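Exo-beta-1,4-mannosidase (Rhizomucor miehei, PDB 4LYP) hydrolyses beta-1,4-linked mannosides, probably releasing mannose from chain ends, as a family 5 glycoside hydrolase that also carries out transglycosylation. Local coordinates at residues A[151-155]-A[181-185]; A[105-111]-A[170-176]. One frame throughout, in Å; residues are numbered along the deposited sequence.

Contact 1: A[151-155]-A[181-185]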
loop_
_atom_site.group_PDB
_atom_site.type_symbol
_atom_site.label_atom_id
_atom_site.label_comp_id
_atom_site.label_asym_id
_atom_site.label_seq_id
_atom_site.Cartn_x
_atom_site.Cartn_y
_atom_site.Cartn_z
ATOM N N ASN A 151 2.124 9.545 2.983
ATOM C CA ASN A 151 2.254 8.503 4.022
ATOM C C ASN A 151 2.144 9.156 5.356
ATOM O O ASN A 151 2.869 10.134 5.613
ATOM C CB ASN A 151 3.608 7.808 3.875
ATOM C CG ASN A 151 3.777 6.551 4.703
ATOM O OD1 ASN A 151 2.865 6.085 5.411
ATOM N ND2 ASN A 151 4.940 5.959 4.548
ATOM N N PHE A 152 1.273 8.706 6.228
ATOM C CA PHE A 152 1.296 9.214 7.594
ATOM C C PHE A 152 2.652 8.879 8.217
ATOM O O PHE A 152 3.159 9.692 9.031
ATOM C CB PHE A 152 0.141 8.633 8.393
ATOM C CG PHE A 152 0.056 9.266 9.750
ATOM C CD1 PHE A 152 -0.610 10.490 9.906
ATOM C CD2 PHE A 152 0.723 8.711 10.867
ATOM C CE1 PHE A 152 -0.644 11.129 11.123
ATOM C CE2 PHE A 152 0.683 9.368 12.114
ATOM C CZ PHE A 152 -0.012 10.588 12.217
ATOM N N TRP A 153 3.143 7.669 7.974
ATOM C CA TRP A 153 4.272 7.136 8.697
ATOM C C TRP A 153 5.597 7.585 8.137
ATOM O O TRP A 153 5.731 8.229 7.068
ATOM C CB TRP A 153 4.167 5.601 8.789
ATOM C CG TRP A 153 2.896 5.198 9.439
ATOM C CD1 TRP A 153 1.821 4.589 8.831
ATOM C CD2 TRP A 153 2.489 5.410 10.804
ATOM N NE1 TRP A 153 0.768 4.439 9.729
ATOM C CE2 TRP A 153 1.169 4.929 10.948
ATOM C CE3 TRP A 153 3.131 6.010 11.928
ATOM C CZ2 TRP A 153 0.469 5.015 12.149
ATOM C CZ3 TRP A 153 2.404 6.119 13.106
ATOM C CH2 TRP A 153 1.088 5.623 13.232
ATOM N N GLN A 154 6.661 7.191 8.862
ATOM C CA GLN A 154 7.997 7.795 8.683
ATOM C C GLN A 154 8.851 7.135 7.646
ATOM O O GLN A 154 9.926 7.656 7.303
ATOM C CB GLN A 154 8.740 7.802 10.034
ATOM C CG GLN A 154 9.195 6.434 10.593
ATOM C CD GLN A 154 8.128 5.665 11.375
ATOM O OE1 GLN A 154 6.912 5.759 11.140
ATOM N NE2 GLN A 154 8.609 4.850 12.338
ATOM N N TRP A 155 8.429 5.997 7.080
ATOM C CA TRP A 155 9.317 5.181 6.212
ATOM C C TRP A 155 9.479 5.698 4.842
ATOM O O TRP A 155 10.335 5.237 4.086
ATOM C CB TRP A 155 8.900 3.738 6.277
ATOM C CG TRP A 155 7.469 3.416 5.928
ATOM C CD1 TRP A 155 6.416 3.188 6.817
ATOM C CD2 TRP A 155 6.946 3.174 4.564
ATOM N NE1 TRP A 155 5.297 2.843 6.110
ATOM C CE2 TRP A 155 5.572 2.793 4.746
ATOM C CE3 TRP A 155 7.457 3.247 3.280
ATOM C CZ2 TRP A 155 4.738 2.473 3.680
ATOM C CZ3 TRP A 155 6.643 2.908 2.238
ATOM C CH2 TRP A 155 5.273 2.522 2.423
ATOM N N TYR A 181 4.665 5.593 19.791
ATOM C CA TYR A 181 3.837 5.724 18.565
ATOM C C TYR A 181 2.780 6.893 18.809
ATOM O O TYR A 181 2.565 7.711 17.881
ATOM C CB TYR A 181 3.419 4.292 17.821
ATOM C CG TYR A 181 4.408 3.771 16.626
ATOM C CD1 TYR A 181 4.416 4.369 15.373
ATOM C CD2 TYR A 181 5.297 2.664 16.781
ATOM C CE1 TYR A 181 5.294 3.919 14.349
ATOM C CE2 TYR A 181 6.127 2.173 15.796
ATOM C CZ TYR A 181 6.160 2.852 14.586
ATOM O OH TYR A 181 6.979 2.641 13.478
ATOM N N ASP A 182 2.325 7.172 20.024
ATOM C CA ASP A 182 1.395 8.288 20.334
ATOM C C ASP A 182 2.050 9.702 20.169
ATOM O O ASP A 182 1.460 10.639 19.582
ATOM C CB ASP A 182 0.725 8.093 21.769
ATOM N N GLU A 183 3.280 9.823 20.681
ATOM C CA GLU A 183 4.117 11.040 20.610
ATOM C C GLU A 183 4.393 11.366 19.101
ATOM O O GLU A 183 4.165 12.496 18.607
ATOM C CB GLU A 183 5.463 10.981 21.344
ATOM C CG GLU A 183 6.186 12.330 21.197
ATOM C CD GLU A 183 7.476 12.465 21.990
ATOM O OE1 GLU A 183 7.754 11.632 22.898
ATOM O OE2 GLU A 183 8.243 13.431 21.711
ATOM N N PHE A 184 4.843 10.357 18.329
ATOM C CA PHE A 184 5.063 10.560 16.906
ATOM C C PHE A 184 3.743 10.954 16.231
ATOM O O PHE A 184 3.722 11.858 15.367
ATOM C CB PHE A 184 5.643 9.298 16.259
ATOM C CG PHE A 184 5.747 9.425 14.770
ATOM C CD1 PHE A 184 6.843 10.099 14.233
ATOM C CD2 PHE A 184 4.752 9.000 13.953
ATOM C CE1 PHE A 184 6.913 10.325 12.856
ATOM C CE2 PHE A 184 4.811 9.203 12.555
ATOM C CZ PHE A 184 5.858 9.889 12.046
ATOM N N THR A 185 2.632 10.237 16.523
ATOM C CA THR A 185 1.360 10.506 15.900
ATOM C C THR A 185 0.908 11.927 16.129
ATOM O O THR A 185 0.454 12.552 15.221
ATOM C CB THR A 185 0.258 9.486 16.334
ATOM O OG1 THR A 185 0.624 8.177 15.922
ATOM C CG2 THR A 185 -1.109 9.809 15.760
#
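Gln154 reaches across to Tyr181 at the start of helix 181-193, its NE2 donating to Tyr181 OH at 3.0 Å with the hydroxyl tilted slightly from the amide plane. Nearer the backbone, Gln154 CB is 4.1 Å from Phe184 CZ. CG leaves on the side between the backbone N and the carbonyl carbon (chi1 70°), and a bend at chi2 turns the amide onward, where OE1 lies over one face of the Phe184 ring. Glutamine suits this place because its CB packs against that ring while the amide at the end can donate to a phenol oxygen.

The chain here is the loop after strand 144-148 of the TIM barrel, and Trp153 of this loop forms an aromatic cluster with Tyr181 and Phe184 of the helix. Tyr181 turns its edge toward the face of the Trp153 six-membered ring, an offset edge-to-face pair with planes at 78° and Tyr181 CD1 3.5 Å from Trp153 CZ3. Phe184 meets the indole rim to rim, Phe184 CE2 3.7 Å from Trp153 CE3. Phe152 lies over the indole and meets the helix at Thr185, Phe152 CZ 3.8 Å from Thr185 CG2. Trp153 NE1 hydrogen-bonds Glu238 OE1, and a bound guanidine touches Trp153, so these helix side chains pack on a wall of that pocket.

Contact 2: A[105-111]-A[170-176]; sequences PDDQPYR and QTIPYPV
Gln108, which ends a type I beta turn begun at Pro105, and Tyr174, which ends an inverse gamma turn centred on Pro173, bring two irregular chains together, with the closest CA pairs at Pro105 and Gln170 and at Tyr110 and Tyr174. Tyr174 OH is the polar centre. It donates to Gln108 OE1 at 2.7 Å, in the carbonyl plane and on a lone pair, and accepts a weak bond from Arg111 NH1 at 2.9 Å, the guanidinium standing almost perpendicular to the phenol ring. A tyrosine suits the spot because one hydroxyl can both give and take. Gln108 is bent at chi2 (-64°), which carries OE1 to the hydroxyl, and its NE2 donates to Asp107 OD1 at 3.0 Å, steadying the amide.

The Tyr174 ring itself makes apolar contacts: Tyr110 turns its edge to one face, Tyr110 CD2 3.7 Å from Tyr174 CG, with the rings at 74°. Pro109 CG adds a contact 3.8 Å from Tyr174 CE2. Farther along, Tyr110 OH lies 3.6 Å from Val176 CG2, and at the other end Pro105 CD packs on Gln170 OE1.

Arg111 NH2 donates to Glu103 O. Gln161 of helix 158-167 accepts from Arg111 NH1 and donates to Gln170, while Ile172 packs on that helix. The contact thus joins the beta-to-alpha loop after strand 95-99 of the TIM barrel to the one leading into helix 181-193, which Pro173 and Pro175 touch.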
loop_
_atom_site.group_PDB
_atom_site.type_symbol
_atom_site.label_atom_id
_atom_site.label_comp_id
_atom_site.label_asym_id
_atom_site.label_seq_id
_atom_site.Cartn_x
_atom_site.Cartn_y
_atom_site.Cartn_z
ATOM N N PRO A 105 14.929 15.117 3.905
ATOM C CA PRO A 105 16.327 14.968 3.394
ATOM C C PRO A 105 16.863 13.532 3.506
ATOM O O PRO A 105 16.336 12.705 4.285
ATOM C CB PRO A 105 17.108 15.939 4.280
ATOM C CG PRO A 105 16.349 16.067 5.497
ATOM C CD PRO A 105 14.879 15.956 5.151
ATOM N N ASP A 106 17.936 13.261 2.775
ATOM C CA ASP A 106 18.440 11.907 2.608
ATOM C C ASP A 106 19.439 11.487 3.677
ATOM O O ASP A 106 20.109 10.461 3.541
ATOM C CB ASP A 106 19.097 11.772 1.210
ATOM C CG ASP A 106 18.029 11.843 0.063
ATOM O OD1 ASP A 106 17.000 11.136 0.253
ATOM O OD2 ASP A 106 18.241 12.525 -0.915
ATOM N N ASP A 107 19.518 12.239 4.795
ATOM C CA ASP A 107 20.331 11.881 5.942
ATOM C C ASP A 107 19.463 11.372 7.086
ATOM O O ASP A 107 19.931 11.371 8.264
ATOM C CB ASP A 107 21.185 13.099 6.391
ATOM C CG ASP A 107 20.356 14.216 6.921
ATOM O OD1 ASP A 107 19.118 14.279 6.753
ATOM O OD2 ASP A 107 20.948 15.189 7.500
ATOM N N GLN A 108 18.224 10.972 6.835
ATOM C CA GLN A 108 17.313 10.566 7.913
ATOM C C GLN A 108 17.270 9.038 8.026
ATOM O O GLN A 108 17.239 8.317 7.044
ATOM C CB GLN A 108 15.914 11.074 7.673
ATOM C CG GLN A 108 15.866 12.645 7.674
ATOM C CD GLN A 108 16.244 13.177 9.043
ATOM O OE1 GLN A 108 15.573 12.864 10.039
ATOM N NE2 GLN A 108 17.309 13.967 9.095
ATOM N N PRO A 109 17.232 8.528 9.254
ATOM C CA PRO A 109 17.041 7.077 9.471
ATOM C C PRO A 109 15.625 6.691 9.153
ATOM O O PRO A 109 14.692 7.510 9.076
ATOM C CB PRO A 109 17.354 6.939 10.965
ATOM C CG PRO A 109 16.880 8.278 11.571
ATOM C CD PRO A 109 17.242 9.297 10.528
ATOM N N TYR A 110 15.405 5.389 8.998
ATOM C CA TYR A 110 14.087 4.757 8.961
ATOM C C TYR A 110 13.316 5.043 7.680
ATOM O O TYR A 110 12.084 4.809 7.664
ATOM C CB TYR A 110 13.215 5.096 10.192
ATOM C CG TYR A 110 13.960 5.004 11.503
ATOM C CD1 TYR A 110 14.639 3.847 11.885
ATOM C CD2 TYR A 110 14.068 6.135 12.287
ATOM C CE1 TYR A 110 15.399 3.811 13.067
ATOM C CE2 TYR A 110 14.794 6.141 13.493
ATOM C CZ TYR A 110 15.467 5.015 13.845
ATOM O OH TYR A 110 16.230 4.984 14.991
ATOM N N ARG A 111 13.940 5.499 6.584
ATOM C CA ARG A 111 13.176 5.850 5.410
ATOM C C ARG A 111 13.880 5.462 4.117
ATOM O O ARG A 111 15.116 5.283 4.005
ATOM C CB ARG A 111 12.785 7.346 5.324
ATOM C CG ARG A 111 13.998 8.317 5.207
ATOM C CD ARG A 111 13.561 9.747 5.024
ATOM N NE ARG A 111 12.946 10.258 6.221
ATOM C CZ ARG A 111 12.613 11.560 6.393
ATOM N NH1 ARG A 111 12.197 11.967 7.562
ATOM N NH2 ARG A 111 12.674 12.364 5.332
ATOM N N GLN A 170 14.046 19.790 11.878
ATOM C CA GLN A 170 14.222 18.508 11.300
ATOM C C GLN A 170 14.325 17.362 12.328
ATOM O O GLN A 170 14.442 16.176 11.904
ATOM C CB GLN A 170 15.460 18.558 10.372
ATOM C CG GLN A 170 15.681 17.256 9.533
ATOM C CD GLN A 170 14.473 16.875 8.703
ATOM O OE1 GLN A 170 14.030 17.685 7.824
ATOM N NE2 GLN A 170 13.945 15.665 8.904
ATOM N N THR A 171 14.288 17.646 13.641
ATOM C CA THR A 171 14.364 16.592 14.653
ATOM C C THR A 171 12.993 15.970 14.886
ATOM O O THR A 171 12.234 16.281 15.749
ATOM C CB THR A 171 14.951 17.132 15.951
ATOM O OG1 THR A 171 16.203 17.773 15.676
ATOM C CG2 THR A 171 15.200 16.016 16.956
ATOM N N ILE A 172 12.692 15.016 14.061
ATOM C CA ILE A 172 11.359 14.356 14.121
ATOM C C ILE A 172 11.428 13.332 15.268
ATOM O O ILE A 172 12.387 12.562 15.325
ATOM C CB ILE A 172 11.090 13.707 12.781
ATOM C CG1 ILE A 172 10.970 14.751 11.674
ATOM C CG2 ILE A 172 9.851 12.817 12.815
ATOM C CD1 ILE A 172 10.831 14.117 10.293
ATOM N N PRO A 173 10.380 13.235 16.096
ATOM C CA PRO A 173 10.419 12.269 17.217
ATOM C C PRO A 173 10.020 10.881 16.673
ATOM O O PRO A 173 8.893 10.375 16.917
ATOM C CB PRO A 173 9.356 12.861 18.155
ATOM C CG PRO A 173 8.345 13.523 17.233
ATOM C CD PRO A 173 9.239 14.179 16.192
ATOM N N TYR A 174 10.965 10.222 15.998
ATOM C CA TYR A 174 10.685 8.891 15.486
ATOM C C TYR A 174 10.366 7.981 16.673
ATOM O O TYR A 174 10.947 8.087 17.766
ATOM C CB TYR A 174 11.938 8.342 14.739
ATOM C CG TYR A 174 12.321 9.148 13.531
ATOM C CD1 TYR A 174 11.367 9.357 12.484
ATOM C CD2 TYR A 174 13.565 9.776 13.409
ATOM C CE1 TYR A 174 11.704 10.100 11.367
ATOM C CE2 TYR A 174 13.934 10.537 12.327
ATOM C CZ TYR A 174 12.978 10.692 11.297
ATOM O OH TYR A 174 13.273 11.423 10.177
ATOM N N PRO A 175 9.436 7.031 16.458
ATOM C CA PRO A 175 8.908 6.204 17.643
ATOM C C PRO A 175 9.831 5.007 17.913
ATOM O O PRO A 175 9.531 3.863 17.672
ATOM C CB PRO A 175 7.509 5.806 17.154
ATOM C CG PRO A 175 7.666 5.731 15.678
ATOM C CD PRO A 175 8.592 6.874 15.287
ATOM N N VAL A 176 11.004 5.326 18.390
ATOM C CA VAL A 176 12.046 4.370 18.795
ATOM C C VAL A 176 12.554 4.823 20.188
ATOM O O VAL A 176 12.241 5.896 20.678
ATOM C CB VAL A 176 13.238 4.322 17.800
ATOM C CG1 VAL A 176 12.743 3.856 16.450
ATOM C CG2 VAL A 176 13.966 5.674 17.710
#

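In the fold
Contacts 1 and 2 have centres 10 Å apart and their segments alternate along the chain, 105-111 and 151-155 coming before 170-176 and 181-185. They touch directly: Tyr181 CE1 lies 3.3 Å from Pro175 CG, and Arg111 CB lies 3.5 Å from Gln154 O. Contact 1 borders one of the two guanidine pockets, with the Trp153 side chain about 3 Å from the ligand at the nearest atoms; Glu238, Trp293, Asn296 and Glu416 complete that site. Contact 2 lies farther out, the Tyr110 side chain being about 12 Å from that guanidine, and touches contact 1 through Pro175 and Tyr174, both of which meet Gln154. His415 is touched by both Tyr110 and Tyr181.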